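PDB 1ODK: purine nucleoside phosphorylase from Thermus thermophilus, which probably catalyses the reversible phosphorolysis of purine nucleosides, using phosphate to split the glycosidic bond into free base and a pentose 1-phosphate. Local coordinates for residues P23-A26 with E27-K31; D130-V133 with F134-L137; F186-G189 with R190-G193. All coordinates share one frame; numbering follows the deposited sequence.

Contact 1 of 3, residues P23-A26 with E27-K31; sequences PGRA and EWIAK
P23, G24, R25 and A26 each offer a carbonyl oxygen to the amide four residues on, so that E27, W28, I29 and A30 are bonded back to them over the first turns of helix 23-33. I29 N to R25 O, at 2.9 Å, is the shortest of these bonds. G24 O is gripped twice: W28 N reaches it at 3.2 Å, and a water donates to it from 2.7 Å. The same water donates to E27 OE1, with a water-oxygen-to-OE1 distance of 2.8 Å, and so links the carboxylate to the helix start. On the far side of that carboxylate, K31 NZ stands 4.0 Å from E27 OE2, a long salt bridge.

This helix follows strand 16-20 of the phosphorylase-superfamily alpha/beta fold, and D22 OD1 bonds G24 N at its start. Side-chain packing within the turn centres on R25 and I29. With I29 CG1 beside the backbone N (chi1 -66°), CG1 lies 3.1 Å from R25 O. Further out, I29 CD1 meets R25 CG at 4.1 Å, the two side chains crossing obliquely. W28 keeps a ring edge near R25 O, while its side chain runs on to Q218 and R222 of helix 214-233.

Contact 2 of 3, residues D130-V133 with F134-L137; sequences DPEV and FRAL
An N-cap opens helix 131-144: D130 stands just before the first turn and holds both V133 N and F134 N. Its side chain takes the first, V133 N donating to D130 OD2 at 3.1 Å with an N-H...O angle of 159°. The donor comes to the anti side of the carboxylate, 21° out of its plane. The backbone takes the second, F134 N to D130 O at 3.0 Å. From there R135, A136 and L137 bond back to P131, E132 and V133 as in any alpha helix.

Between the side chains, one pairing is apolar. V133 CG1 stands anti to the backbone N, which turns it toward L137, and it lies 4.0 Å from L137 CD1, the two side chains running side by side in the same direction. L137 CG also rests 3.4 Å from V133 O. On another side of the helix F134 presses CB against D130 O at 3.3 Å, with a ring edge near P131 O.

This helix sits against strand 103-106, where V105 touches both F134 and L137, and it also faces the third subunit of the hexamer. There F134 packs on F134 of that subunit. E132 and R135 lie alongside each other, carboxylate and guanidinium planes 46° apart, but E132 OE1 is 4.4 Å from R135 NH1, beyond a salt bridge. E132 OE1 touches the aliphatic R135 CD instead, at 4.2 Å. The arginine spends its charge across the interface, in a salt bridge to E142 and a cation-pi contact with W138, both of the third subunit.

Contact 3 of 3, residues F186-G189 with R190-G193; sequences FLLG and RMRG
L187 and M191 make the close-fitting side of this helix end. M191 SD lies 3.7 Å from L187 CG, the two side chains crossing at a slant, and L188 CD2 comes up to the same sulfur at 4.1 Å. M191 CG sits beside its backbone N (chi1 -69°), which carries the thioether back over the preceding turn, with CG 3.4 Å from L187 O. R192 lies along L188, its NE 4.1 Å from L188 CD2, and its charge is met by E75 of helix 67-79. Y119 of helix 114-120 packs against L187, L188 and M191, and Y173 of the third subunit packs on L187 and M191. With an alanine at L187 the M191 sulfur would probably lose its nearest neighbour of this turn, opening a gap between them beside Y119.

A polar bridge runs past F186: a water donates to F186 O at 2.6 Å and accepts from R190 NH1, while the guanidinium goes on to P129 O and to Q107 of the third subunit. The solvent side is the helix end itself. There G193, exposed and with positive phi (67°), turns the chain out of the helix; its N makes a weak bond to R190 O, at 3.4 Å. With the amide of the following residue returning to G189 O, this is a Schellman motif closing helix 182-192.

Overall arrangement
Contacts 2 and 3 are neighbours, their centres 14 Å apart, and they touch where R190 lies against the start of helix 131-144: R190 NH1 is 3.9 Å from D130 CA. Strand 195-205 joins them too, since T196 bonds the backbone of D130 and packs on F186. Both reach the third subunit, where Q107 packs on P131 and bonds R190. Contact 1 stands apart, its centre about 25 Å from that of contact 3 on the opposite side of the chain's centre, and about 24 Å from that of contact 2. It meets the second subunit instead, through P23 and R44 of that chain. Helix 214-233 packs on both contact 1 and contact 2.

Contact 1 of 3, residues P23-A26 with E27-K31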
ATOM      1  N   PRO B  23     -23.149 -14.379  22.497  1.00 14.14           N
ATOM      2  CA  PRO B  23     -24.420 -15.118  22.506  1.00 14.85           C
ATOM      3  C   PRO B  23     -25.093 -15.149  23.882  1.00 15.12           C
ATOM      4  O   PRO B  23     -26.323 -15.216  23.981  1.00 13.60           O
ATOM      5  CB  PRO B  23     -24.016 -16.509  22.014  1.00 15.24           C
ATOM      6  CG  PRO B  23     -22.592 -16.629  22.484  1.00 13.77           C
ATOM      7  CD  PRO B  23     -22.030 -15.273  22.145  1.00 14.92           C
ATOM      8  N   GLY B  24     -24.287 -15.105  24.938  1.00 14.51           N
ATOM      9  CA  GLY B  24     -24.837 -15.100  26.281  1.00 13.11           C
ATOM     10  C   GLY B  24     -25.551 -13.783  26.531  1.00 14.70           C
ATOM     11  O   GLY B  24     -26.524 -13.717  27.285  1.00 15.09           O
ATOM     12  N   ARG B  25     -25.059 -12.725  25.895  1.00 14.61           N
ATOM     13  CA  ARG B  25     -25.661 -11.408  26.038  1.00 16.45           C
ATOM     14  C   ARG B  25     -26.950 -11.352  25.216  1.00 14.52           C
ATOM     15  O   ARG B  25     -27.940 -10.750  25.637  1.00 14.89           O
ATOM     16  CB  ARG B  25     -24.673 -10.334  25.572  1.00 18.94           C
ATOM     17  CG  ARG B  25     -25.163  -8.904  25.708  1.00 23.92           C
ATOM     18  CD  ARG B  25     -23.971  -7.964  25.711  1.00 28.96           C
ATOM     19  NE  ARG B  25     -23.153  -8.163  26.906  1.00 33.83           N
ATOM     20  CZ  ARG B  25     -21.827  -8.077  26.936  1.00 36.97           C
ATOM     21  NH1 ARG B  25     -21.149  -7.798  25.828  1.00 34.36           N
ATOM     22  NH2 ARG B  25     -21.177  -8.268  28.079  1.00 35.40           N
ATOM     23  N   ALA B  26     -26.934 -11.982  24.045  1.00 11.73           N
ATOM     24  CA  ALA B  26     -28.121 -12.013  23.196  1.00 12.94           C
ATOM     25  C   ALA B  26     -29.263 -12.666  23.972  1.00 13.34           C
ATOM     26  O   ALA B  26     -30.389 -12.162  23.987  1.00 13.23           O
ATOM     27  CB  ALA B  26     -27.842 -12.802  21.924  1.00 11.35           C
ATOM     28  N   GLU B  27     -28.965 -13.794  24.610  1.00 13.55           N
ATOM     29  CA  GLU B  27     -29.963 -14.522  25.391  1.00 13.59           C
ATOM     30  C   GLU B  27     -30.508 -13.653  26.520  1.00 14.02           C
ATOM     31  O   GLU B  27     -31.718 -13.587  26.738  1.00 16.32           O
ATOM     32  CB  GLU B  27     -29.347 -15.794  25.975  1.00 15.56           C
ATOM     33  CG  GLU B  27     -30.284 -16.580  26.875  1.00 20.81           C
ATOM     34  CD  GLU B  27     -29.636 -17.837  27.417  1.00 26.54           C
ATOM     35  OE1 GLU B  27     -28.575 -17.731  28.069  1.00 24.45           O
ATOM     36  OE2 GLU B  27     -30.188 -18.932  27.186  1.00 27.67           O
ATOM     37  N   TRP B  28     -29.607 -12.984  27.234  1.00 12.67           N
ATOM     38  CA  TRP B  28     -29.997 -12.116  28.339  1.00 15.51           C
ATOM     39  C   TRP B  28     -30.913 -10.988  27.866  1.00 14.21           C
ATOM     40  O   TRP B  28     -31.901 -10.656  28.526  1.00 12.50           O
ATOM     41  CB  TRP B  28     -28.758 -11.515  29.004  1.00 14.09           C
ATOM     42  CG  TRP B  28     -29.092 -10.542  30.078  1.00 17.83           C
ATOM     43  CD1 TRP B  28     -29.475 -10.827  31.355  1.00 17.97           C
ATOM     44  CD2 TRP B  28     -29.118  -9.114  29.957  1.00 18.59           C
ATOM     45  NE1 TRP B  28     -29.739  -9.661  32.041  1.00 21.04           N
ATOM     46  CE2 TRP B  28     -29.528  -8.596  31.204  1.00 20.82           C
ATOM     47  CE3 TRP B  28     -28.836  -8.222  28.913  1.00 19.31           C
ATOM     48  CZ2 TRP B  28     -29.663  -7.223  31.439  1.00 22.05           C
ATOM     49  CZ3 TRP B  28     -28.969  -6.856  29.146  1.00 19.03           C
ATOM     50  CH2 TRP B  28     -29.379  -6.372  30.401  1.00 22.21           C
ATOM     51  N   ILE B  29     -30.578 -10.398  26.722  1.00 13.69           N
ATOM     52  CA  ILE B  29     -31.375  -9.309  26.168  1.00 11.37           C
ATOM     53  C   ILE B  29     -32.781  -9.789  25.816  1.00 13.34           C
ATOM     54  O   ILE B  29     -33.773  -9.157  26.172  1.00 12.99           O
ATOM     55  CB  ILE B  29     -30.733  -8.734  24.880  1.00 11.58           C
ATOM     56  CG1 ILE B  29     -29.399  -8.061  25.205  1.00  9.73           C
ATOM     57  CG2 ILE B  29     -31.680  -7.736  24.227  1.00  9.86           C
ATOM     58  CD1 ILE B  29     -28.630  -7.649  23.960  1.00 12.81           C
ATOM     59  N   ALA B  30     -32.857 -10.906  25.105  1.00 13.08           N
ATOM     60  CA  ALA B  30     -34.139 -11.450  24.692  1.00 17.45           C
ATOM     61  C   ALA B  30     -35.047 -11.755  25.881  1.00 17.65           C
ATOM     62  O   ALA B  30     -36.203 -11.341  25.912  1.00 17.38           O
ATOM     63  CB  ALA B  30     -33.924 -12.708  23.859  1.00 13.94           C
ATOM     64  N   LYS B  31     -34.513 -12.475  26.861  1.00 18.04           N
ATOM     65  CA  LYS B  31     -35.284 -12.849  28.040  1.00 19.68           C
ATOM     66  C   LYS B  31     -35.628 -11.681  28.959  1.00 20.81           C
ATOM     67  O   LYS B  31     -36.699 -11.661  29.568  1.00 21.38           O
ATOM     68  CB  LYS B  31     -34.525 -13.921  28.830  1.00 23.67           C
ATOM     69  CG  LYS B  31     -34.516 -15.279  28.140  1.00 27.39           C
ATOM     70  CD  LYS B  31     -33.620 -16.283  28.847  1.00 29.81           C
ATOM     71  CE  LYS B  31     -33.944 -17.706  28.401  1.00 33.51           C
ATOM     72  NZ  LYS B  31     -33.977 -17.831  26.916  1.00 38.35           N
TER
HETATM   73  O   HOH W   1     -27.301 -15.463  29.154  1.00 24.82           O

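Contact 2 of 3, residues D130-V133 with F134-L137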
ATOM      1  N   ASP B 130     -26.191   4.842   9.708  1.00 11.44           N
ATOM      2  CA  ASP B 130     -27.259   5.492   8.961  1.00 12.78           C
ATOM      3  C   ASP B 130     -27.480   6.792   9.741  1.00 11.61           C
ATOM      4  O   ASP B 130     -27.499   6.780  10.969  1.00 11.75           O
ATOM      5  CB  ASP B 130     -28.530   4.650   9.002  1.00 11.98           C
ATOM      6  CG  ASP B 130     -29.727   5.410   8.495  1.00 16.96           C
ATOM      7  OD1 ASP B 130     -29.794   5.665   7.274  1.00 14.42           O
ATOM      8  OD2 ASP B 130     -30.587   5.767   9.324  1.00 15.77           O
ATOM      9  N   PRO B 131     -27.660   7.927   9.048  1.00 12.50           N
ATOM     10  CA  PRO B 131     -27.857   9.150   9.833  1.00 15.24           C
ATOM     11  C   PRO B 131     -29.041   9.162  10.800  1.00 12.64           C
ATOM     12  O   PRO B 131     -28.903   9.622  11.936  1.00 16.08           O
ATOM     13  CB  PRO B 131     -27.929  10.255   8.765  1.00 16.14           C
ATOM     14  CG  PRO B 131     -28.283   9.529   7.496  1.00 17.62           C
ATOM     15  CD  PRO B 131     -27.552   8.220   7.608  1.00 15.13           C
ATOM     16  N   GLU B 132     -30.189   8.645  10.369  1.00 15.03           N
ATOM     17  CA  GLU B 132     -31.370   8.622  11.232  1.00 19.08           C
ATOM     18  C   GLU B 132     -31.159   7.751  12.472  1.00 16.17           C
ATOM     19  O   GLU B 132     -31.506   8.150  13.586  1.00 15.33           O
ATOM     20  CB  GLU B 132     -32.593   8.129  10.453  1.00 22.34           C
ATOM     21  CG  GLU B 132     -33.098   9.085   9.376  1.00 29.17           C
ATOM     22  CD  GLU B 132     -33.572  10.418   9.939  1.00 38.03           C
ATOM     23  OE1 GLU B 132     -33.792  10.511  11.167  1.00 42.68           O
ATOM     24  OE2 GLU B 132     -33.740  11.372   9.148  1.00 40.88           O
ATOM     25  N   VAL B 133     -30.597   6.562  12.277  1.00 14.80           N
ATOM     26  CA  VAL B 133     -30.334   5.657  13.392  1.00 11.31           C
ATOM     27  C   VAL B 133     -29.379   6.326  14.371  1.00 13.33           C
ATOM     28  O   VAL B 133     -29.584   6.288  15.585  1.00 15.21           O
ATOM     29  CB  VAL B 133     -29.707   4.331  12.906  1.00 12.01           C
ATOM     30  CG1 VAL B 133     -29.329   3.462  14.104  1.00  8.74           C
ATOM     31  CG2 VAL B 133     -30.691   3.590  12.011  1.00 10.59           C
ATOM     32  N   PHE B 134     -28.327   6.933  13.829  1.00 12.55           N
ATOM     33  CA  PHE B 134     -27.325   7.627  14.631  1.00 10.13           C
ATOM     34  C   PHE B 134     -28.007   8.699  15.480  1.00 11.78           C
ATOM     35  O   PHE B 134     -27.787   8.789  16.683  1.00 13.37           O
ATOM     36  CB  PHE B 134     -26.289   8.268  13.700  1.00 11.83           C
ATOM     37  CG  PHE B 134     -25.335   9.186  14.394  1.00 11.80           C
ATOM     38  CD1 PHE B 134     -24.415   8.692  15.312  1.00 11.97           C
ATOM     39  CD2 PHE B 134     -25.348  10.553  14.126  1.00 12.86           C
ATOM     40  CE1 PHE B 134     -23.523   9.545  15.954  1.00 11.22           C
ATOM     41  CE2 PHE B 134     -24.457  11.414  14.764  1.00 11.02           C
ATOM     42  CZ  PHE B 134     -23.546  10.908  15.679  1.00 13.38           C
ATOM     43  N   ARG B 135     -28.847   9.496  14.832  1.00 14.39           N
ATOM     44  CA  ARG B 135     -29.580  10.568  15.496  1.00 16.34           C
ATOM     45  C   ARG B 135     -30.467  10.036  16.624  1.00 14.44           C
ATOM     46  O   ARG B 135     -30.513  10.608  17.711  1.00 14.61           O
ATOM     47  CB  ARG B 135     -30.439  11.298  14.466  1.00 16.55           C
ATOM     48  CG  ARG B 135     -31.079  12.574  14.960  1.00 23.33           C
ATOM     49  CD  ARG B 135     -31.974  13.139  13.875  1.00 24.20           C
ATOM     50  NE  ARG B 135     -32.031  14.591  13.918  1.00 35.90           N
ATOM     51  CZ  ARG B 135     -32.694  15.335  13.040  1.00 36.56           C
ATOM     52  NH1 ARG B 135     -33.365  14.757  12.050  1.00 36.22           N
ATOM     53  NH2 ARG B 135     -32.672  16.654  13.143  1.00 41.07           N
ATOM     54  N   ALA B 136     -31.171   8.941  16.355  1.00 16.55           N
ATOM     55  CA  ALA B 136     -32.059   8.332  17.341  1.00 15.24           C
ATOM     56  C   ALA B 136     -31.297   7.788  18.545  1.00 15.01           C
ATOM     57  O   ALA B 136     -31.748   7.927  19.680  1.00 14.71           O
ATOM     58  CB  ALA B 136     -32.881   7.219  16.690  1.00 13.88           C
ATOM     59  N   LEU B 137     -30.149   7.158  18.302  1.00 11.90           N
ATOM     60  CA  LEU B 137     -29.345   6.619  19.396  1.00 11.85           C
ATOM     61  C   LEU B 137     -28.842   7.757  20.285  1.00 13.49           C
ATOM     62  O   LEU B 137     -28.859   7.657  21.514  1.00 12.49           O
ATOM     63  CB  LEU B 137     -28.154   5.822  18.846  1.00  9.99           C
ATOM     64  CG  LEU B 137     -28.460   4.464  18.200  1.00  9.32           C
ATOM     65  CD1 LEU B 137     -27.219   3.929  17.473  1.00 12.79           C
ATOM     66  CD2 LEU B 137     -28.920   3.485  19.284  1.00 11.94           C
TER

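Contact 3 of 3, residues F186-G189 with R190-G193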
ATOM      1  N   PHE B 186     -21.324  -0.771   9.231  1.00  9.76           N
ATOM      2  CA  PHE B 186     -21.579   0.521   8.598  1.00 11.61           C
ATOM      3  C   PHE B 186     -21.441   0.423   7.082  1.00  9.91           C
ATOM      4  O   PHE B 186     -22.298   0.908   6.344  1.00 11.58           O
ATOM      5  CB  PHE B 186     -20.618   1.582   9.156  1.00 10.52           C
ATOM      6  CG  PHE B 186     -20.891   1.966  10.594  1.00 10.25           C
ATOM      7  CD1 PHE B 186     -19.983   2.747  11.303  1.00  8.88           C
ATOM      8  CD2 PHE B 186     -22.062   1.556  11.235  1.00 10.34           C
ATOM      9  CE1 PHE B 186     -20.231   3.115  12.630  1.00 10.61           C
ATOM     10  CE2 PHE B 186     -22.322   1.915  12.556  1.00  9.13           C
ATOM     11  CZ  PHE B 186     -21.403   2.696  13.255  1.00 10.73           C
ATOM     12  N   LEU B 187     -20.359  -0.202   6.623  1.00 10.91           N
ATOM     13  CA  LEU B 187     -20.126  -0.372   5.193  1.00  8.59           C
ATOM     14  C   LEU B 187     -21.268  -1.152   4.555  1.00  8.90           C
ATOM     15  O   LEU B 187     -21.831  -0.736   3.537  1.00 12.71           O
ATOM     16  CB  LEU B 187     -18.806  -1.118   4.950  1.00 11.07           C
ATOM     17  CG  LEU B 187     -18.513  -1.476   3.488  1.00 14.06           C
ATOM     18  CD1 LEU B 187     -18.397  -0.196   2.676  1.00 13.50           C
ATOM     19  CD2 LEU B 187     -17.229  -2.298   3.388  1.00 11.45           C
ATOM     20  N   LEU B 188     -21.613  -2.289   5.151  1.00 11.93           N
ATOM     21  CA  LEU B 188     -22.684  -3.114   4.609  1.00 10.28           C
ATOM     22  C   LEU B 188     -24.027  -2.397   4.636  1.00 11.16           C
ATOM     23  O   LEU B 188     -24.882  -2.645   3.786  1.00 13.16           O
ATOM     24  CB  LEU B 188     -22.766  -4.443   5.368  1.00 10.50           C
ATOM     25  CG  LEU B 188     -21.603  -5.387   5.029  1.00 14.37           C
ATOM     26  CD1 LEU B 188     -21.655  -6.626   5.912  1.00 15.35           C
ATOM     27  CD2 LEU B 188     -21.672  -5.777   3.550  1.00 13.20           C
ATOM     28  N   GLY B 189     -24.216  -1.511   5.608  1.00 11.11           N
ATOM     29  CA  GLY B 189     -25.462  -0.769   5.678  1.00 10.63           C
ATOM     30  C   GLY B 189     -25.640   0.041   4.402  1.00 12.68           C
ATOM     31  O   GLY B 189     -26.721   0.064   3.800  1.00 10.62           O
ATOM     32  N   ARG B 190     -24.573   0.708   3.975  1.00 11.01           N
ATOM     33  CA  ARG B 190     -24.638   1.500   2.752  1.00 13.89           C
ATOM     34  C   ARG B 190     -24.701   0.617   1.499  1.00 14.44           C
ATOM     35  O   ARG B 190     -25.503   0.863   0.596  1.00 12.20           O
ATOM     36  CB  ARG B 190     -23.437   2.451   2.668  1.00 11.99           C
ATOM     37  CG  ARG B 190     -23.481   3.620   3.659  1.00  9.41           C
ATOM     38  CD  ARG B 190     -24.776   4.416   3.506  1.00  8.39           C
ATOM     39  NE  ARG B 190     -24.620   5.831   3.828  1.00 11.69           N
ATOM     40  CZ  ARG B 190     -24.524   6.324   5.059  1.00 12.24           C
ATOM     41  NH1 ARG B 190     -24.573   5.515   6.111  1.00 11.25           N
ATOM     42  NH2 ARG B 190     -24.379   7.634   5.240  1.00 11.86           N
ATOM     43  N   MET B 191     -23.871  -0.420   1.451  1.00 13.37           N
ATOM     44  CA  MET B 191     -23.849  -1.315   0.292  1.00 14.12           C
ATOM     45  C   MET B 191     -25.171  -2.038   0.056  1.00 15.72           C
ATOM     46  O   MET B 191     -25.609  -2.202  -1.088  1.00 14.59           O
ATOM     47  CB  MET B 191     -22.751  -2.375   0.453  1.00 12.36           C
ATOM     48  CG  MET B 191     -21.316  -1.861   0.376  1.00 12.43           C
ATOM     49  SD  MET B 191     -20.138  -3.202   0.687  1.00 13.89           S
ATOM     50  CE  MET B 191     -20.316  -4.170  -0.805  1.00 15.74           C
ATOM     51  N   ARG B 192     -25.801  -2.478   1.140  1.00 13.20           N
ATOM     52  CA  ARG B 192     -27.046  -3.226   1.039  1.00 15.17           C
ATOM     53  C   ARG B 192     -28.301  -2.383   1.194  1.00 16.17           C
ATOM     54  O   ARG B 192     -29.414  -2.902   1.126  1.00 17.83           O
ATOM     55  CB  ARG B 192     -27.049  -4.356   2.072  1.00 14.88           C
ATOM     56  CG  ARG B 192     -25.813  -5.261   2.003  1.00 11.99           C
ATOM     57  CD  ARG B 192     -25.580  -5.815   0.594  1.00 17.73           C
ATOM     58  NE  ARG B 192     -24.362  -6.619   0.541  1.00 16.30           N
ATOM     59  CZ  ARG B 192     -23.544  -6.687  -0.504  1.00 18.31           C
ATOM     60  NH1 ARG B 192     -22.461  -7.448  -0.440  1.00 15.14           N
ATOM     61  NH2 ARG B 192     -23.802  -5.998  -1.610  1.00 16.43           N
ATOM     62  N   GLY B 193     -28.121  -1.087   1.410  1.00 16.15           N
ATOM     63  CA  GLY B 193     -29.259  -0.196   1.552  1.00 17.25           C
ATOM     64  C   GLY B 193     -30.115  -0.393   2.791  1.00 16.42           C
ATOM     65  O   GLY B 193     -31.339  -0.327   2.714  1.00 15.81           O
TER
HETATM   66  O   HOH W   2     -24.034   2.763   7.056  1.00  9.69           O